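Local coordinates for IroE protein (Escherichia coli, PDB 2GZS) that hydrolyses the trilactone of enterobactin and its glucosylated forms, preferring the iron-free siderophores and usually cutting once to leave linear trimers, at residues Ile45-Asp50 against Gln141-Trp146. Residues are numbered along the deposited sequence; the frame is centred on the assembly and turned at random.
Sequences ILYMLD and QRRGLW
Tyr47 and Gly144 meet at the middle of two neighbouring parallel strands, where Tyr47 N bonds to Gly144 O at 2.9 Å. Gly144 N answers to Ile45 O at 2.8 Å, and the alternation runs on through Trp146 N to Tyr47 O and Leu49 N to Trp146 O.

Packing is tightest over Gly144. Leu46 CD1 settles on the backbone of the partner strand, 3.3 Å from Gly144 C, brought there by chi1 (-175°) and chi2 (59°) together; glycine suits the place because it has no side chain there. On the same face Trp146 CE3 comes within 3.9 Å of Met48 CB and the indole turns its edge to Leu49 O, a broad, largely apolar ring that fills the buried layer under helix 247-262.

The other face carries Ile45, Tyr47, Arg143 and Leu145. Ile45 CG2 lies 3.7 Å from Arg143 CG, which also approaches Tyr47 CE2 obliquely (4.0 Å), so the long aliphatic stem of Arg143 serves as apolar filling; its charged end pairs with Glu133, which also bonds Tyr47 OH. Branched, apolar Leu145 suits its buried place, packing CD1 on Tyr47 CB and Leu49 CD2. The contact loosens at Arg142, partly exposed at the corner before the strand: its carbonyl still accepts Ile45 N at 3.0 Å, but its side chain leads away.

These are central strands of the alpha/beta-hydrolase sheet, and 143-148 leads to the nucleophile Ser149. Strand 73-79 flanks 43-48 on its far side; helix 247-262 packs on the Leu46 and Trp146 face, helix 117-132 against Tyr47 and Leu49.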
ATOM      1  N   ILE A  45       9.011  -6.901  -3.056  1.00 11.51           N
ATOM      2  CA  ILE A  45       8.809  -6.365  -1.721  1.00  9.37           C
ATOM      3  C   ILE A  45       7.531  -5.510  -1.729  1.00 11.21           C
ATOM      4  O   ILE A  45       7.369  -4.768  -2.711  1.00 12.59           O
ATOM      5  CB  ILE A  45      10.028  -5.532  -1.232  1.00 12.80           C
ATOM      6  CG1 ILE A  45       9.887  -5.046   0.214  1.00 11.66           C
ATOM      7  CG2 ILE A  45      10.369  -4.381  -2.210  1.00 12.11           C
ATOM      8  CD1 ILE A  45      11.191  -4.422   0.787  1.00 11.87           C
ATOM      9  N   LEU A  46       6.698  -5.674  -0.695  1.00 10.29           N
ATOM     10  CA  LEU A  46       5.436  -4.921  -0.706  1.00  8.68           C
ATOM     11  C   LEU A  46       5.391  -4.107   0.592  1.00 10.76           C
ATOM     12  O   LEU A  46       5.462  -4.692   1.671  1.00  9.24           O
ATOM     13  CB  LEU A  46       4.285  -5.906  -0.818  1.00  9.59           C
ATOM     14  CG  LEU A  46       2.901  -5.199  -0.959  1.00 13.06           C
ATOM     15  CD1 LEU A  46       2.765  -4.274  -2.145  1.00 11.75           C
ATOM     16  CD2 LEU A  46       1.816  -6.272  -0.982  1.00 16.53           C
ATOM     17  N   TYR A  47       5.289  -2.788   0.452  1.00  8.90           N
ATOM     18  CA  TYR A  47       5.140  -1.839   1.536  1.00  8.55           C
ATOM     19  C   TYR A  47       3.636  -1.630   1.809  1.00  7.07           C
ATOM     20  O   TYR A  47       2.934  -1.408   0.789  1.00 10.15           O
ATOM     21  CB  TYR A  47       5.801  -0.505   1.155  1.00  9.01           C
ATOM     22  CG  TYR A  47       7.336  -0.571   1.203  1.00  9.25           C
ATOM     23  CD1 TYR A  47       8.002  -0.090   2.323  1.00 12.18           C
ATOM     24  CD2 TYR A  47       7.993  -1.138   0.132  1.00 10.84           C
ATOM     25  CE1 TYR A  47       9.412  -0.143   2.410  1.00 12.85           C
ATOM     26  CE2 TYR A  47       9.390  -1.184   0.226  1.00 10.90           C
ATOM     27  CZ  TYR A  47      10.041  -0.696   1.323  1.00 10.97           C
ATOM     28  OH  TYR A  47      11.446  -0.779   1.363  1.00 13.53           O
HETATM   29  N   MSE A  48       3.210  -1.779   3.032  1.00  7.63           N
HETATM   30  CA  MSE A  48       1.786  -1.833   3.335  1.00  9.05           C
HETATM   31  C   MSE A  48       1.437  -0.852   4.443  1.00  9.53           C
HETATM   32  O   MSE A  48       2.014  -0.856   5.519  1.00  9.08           O
HETATM   33  CB  MSE A  48       1.449  -3.277   3.817  1.00 10.77           C
HETATM   34  CG  MSE A  48       1.860  -4.254   2.659  1.00 10.95           C
HETATM   35 SE   MSE A  48       1.212  -6.070   2.969  1.00 13.17          SE
HETATM   36  CE  MSE A  48       1.897  -5.584   4.676  1.00 44.27           C
ATOM     37  N   LEU A  49       0.451   0.024   4.107  1.00  6.68           N
ATOM     38  CA  LEU A  49       0.026   0.958   5.154  1.00  7.20           C
ATOM     39  C   LEU A  49      -0.882   0.287   6.203  1.00  9.18           C
ATOM     40  O   LEU A  49      -1.246  -0.885   6.100  1.00  9.73           O
ATOM     41  CB  LEU A  49      -0.731   2.107   4.487  1.00  9.93           C
ATOM     42  CG  LEU A  49       0.040   2.873   3.395  1.00 15.97           C
ATOM     43  CD1 LEU A  49      -0.707   4.197   3.079  1.00 11.77           C
ATOM     44  CD2 LEU A  49       1.492   3.085   3.530  1.00 18.37           C
ATOM     45  N   ASP A  50      -1.255   1.031   7.237  1.00  8.09           N
ATOM     46  CA  ASP A  50      -1.986   0.462   8.363  1.00  9.33           C
ATOM     47  C   ASP A  50      -1.319  -0.789   8.892  1.00  9.35           C
ATOM     48  O   ASP A  50      -1.957  -1.824   9.083  1.00 10.49           O
ATOM     49  CB  ASP A  50      -3.464   0.216   7.972  1.00 12.18           C
ATOM     50  CG  ASP A  50      -4.188   1.542   7.716  1.00  9.41           C
ATOM     51  OD1 ASP A  50      -3.973   2.488   8.533  1.00 10.64           O
ATOM     52  OD2 ASP A  50      -4.954   1.527   6.729  1.00 10.68           O
ATOM     53  N   GLN A 141      12.614  -3.883  -9.341  1.00 22.77           N
ATOM     54  CA  GLN A 141      11.526  -3.751 -10.328  1.00 19.19           C
ATOM     55  C   GLN A 141      10.226  -4.301  -9.787  1.00 16.94           C
ATOM     56  O   GLN A 141       9.206  -4.160 -10.462  1.00 23.86           O
ATOM     57  CB  GLN A 141      11.987  -4.464 -11.608  1.00 27.55           C
ATOM     58  CG  GLN A 141      13.274  -3.864 -12.194  1.00 29.27           C
ATOM     59  CD  GLN A 141      13.434  -4.366 -13.625  1.00 50.82           C
ATOM     60  OE1 GLN A 141      14.180  -5.307 -13.905  1.00 54.56           O
ATOM     61  NE2 GLN A 141      12.673  -3.714 -14.502  1.00 64.59           N
ATOM     62  N   ARG A 142      10.218  -4.958  -8.642  1.00 16.87           N
ATOM     63  CA  ARG A 142       9.108  -5.654  -8.047  1.00 14.97           C
ATOM     64  C   ARG A 142       8.821  -5.013  -6.681  1.00 13.40           C
ATOM     65  O   ARG A 142       8.426  -5.729  -5.773  1.00 14.55           O
ATOM     66  CB  ARG A 142       9.396  -7.148  -7.851  1.00 18.23           C
ATOM     67  CG  ARG A 142       9.598  -7.905  -9.184  1.00 28.23           C
ATOM     68  CD  ARG A 142       8.271  -8.426  -9.688  1.00 63.85           C
ATOM     69  NE  ARG A 142       7.860  -9.738  -9.259  1.00 89.30           N
ATOM     70  CZ  ARG A 142       8.414 -10.919  -9.082  1.00 90.46           C
ATOM     71  NH1 ARG A 142       9.705 -11.154  -9.309  1.00107.82           N
ATOM     72  NH2 ARG A 142       7.662 -11.943  -8.653  1.00 39.94           N
ATOM     73  N   ARG A 143       9.052  -3.727  -6.561  1.00 13.67           N
ATOM     74  CA  ARG A 143       8.691  -2.984  -5.337  1.00 12.12           C
ATOM     75  C   ARG A 143       7.265  -2.465  -5.439  1.00 11.60           C
ATOM     76  O   ARG A 143       6.958  -1.753  -6.394  1.00 15.19           O
ATOM     77  CB  ARG A 143       9.674  -1.831  -5.147  1.00 16.34           C
ATOM     78  CG  ARG A 143       9.466  -1.127  -3.808  1.00 19.64           C
ATOM     79  CD  ARG A 143      10.469  -0.027  -3.701  1.00 23.16           C
ATOM     80  NE  ARG A 143      11.885  -0.355  -3.379  1.00 19.22           N
ATOM     81  CZ  ARG A 143      12.888   0.201  -4.069  1.00 22.22           C
ATOM     82  NH1 ARG A 143      12.767   1.089  -5.059  1.00 21.23           N
ATOM     83  NH2 ARG A 143      14.149  -0.076  -3.785  1.00 20.67           N
ATOM     84  N   GLY A 144       6.447  -2.854  -4.460  1.00 10.49           N
ATOM     85  CA  GLY A 144       5.015  -2.419  -4.537  1.00  9.85           C
ATOM     86  C   GLY A 144       4.632  -1.731  -3.242  1.00  9.91           C
ATOM     87  O   GLY A 144       5.268  -1.719  -2.221  1.00  8.43           O
ATOM     88  N   LEU A 145       3.463  -1.025  -3.374  1.00  9.71           N
ATOM     89  CA  LEU A 145       2.863  -0.221  -2.296  1.00  9.93           C
ATOM     90  C   LEU A 145       1.377  -0.580  -2.207  1.00  6.77           C
ATOM     91  O   LEU A 145       0.747  -0.584  -3.279  1.00  9.10           O
ATOM     92  CB  LEU A 145       3.074   1.270  -2.632  1.00  8.86           C
ATOM     93  CG  LEU A 145       2.386   2.223  -1.571  1.00  8.83           C
ATOM     94  CD1 LEU A 145       3.117   2.162  -0.248  1.00 11.36           C
ATOM     95  CD2 LEU A 145       2.447   3.624  -2.156  1.00 11.45           C
ATOM     96  N   TRP A 146       0.839  -0.811  -1.045  1.00  8.54           N
ATOM     97  CA  TRP A 146      -0.590  -1.106  -0.847  1.00  7.94           C
ATOM     98  C   TRP A 146      -1.120  -0.255   0.290  1.00  8.53           C
ATOM     99  O   TRP A 146      -0.494  -0.030   1.312  1.00  8.67           O
ATOM    100  CB  TRP A 146      -0.743  -2.632  -0.445  1.00  8.58           C
ATOM    101  CG  TRP A 146      -2.179  -2.967  -0.043  1.00  7.70           C
ATOM    102  CD1 TRP A 146      -3.190  -3.394  -0.890  1.00  7.85           C
ATOM    103  CD2 TRP A 146      -2.737  -2.886   1.289  1.00  8.82           C
ATOM    104  NE1 TRP A 146      -4.318  -3.561  -0.115  1.00  9.54           N
ATOM    105  CE2 TRP A 146      -4.113  -3.281   1.186  1.00  7.14           C
ATOM    106  CE3 TRP A 146      -2.205  -2.515   2.545  1.00  8.32           C
ATOM    107  CZ2 TRP A 146      -4.949  -3.313   2.330  1.00  8.37           C
ATOM    108  CZ3 TRP A 146      -3.060  -2.554   3.685  1.00  8.28           C
ATOM    109  CH2 TRP A 146      -4.396  -2.956   3.523  1.00  9.71           C
TER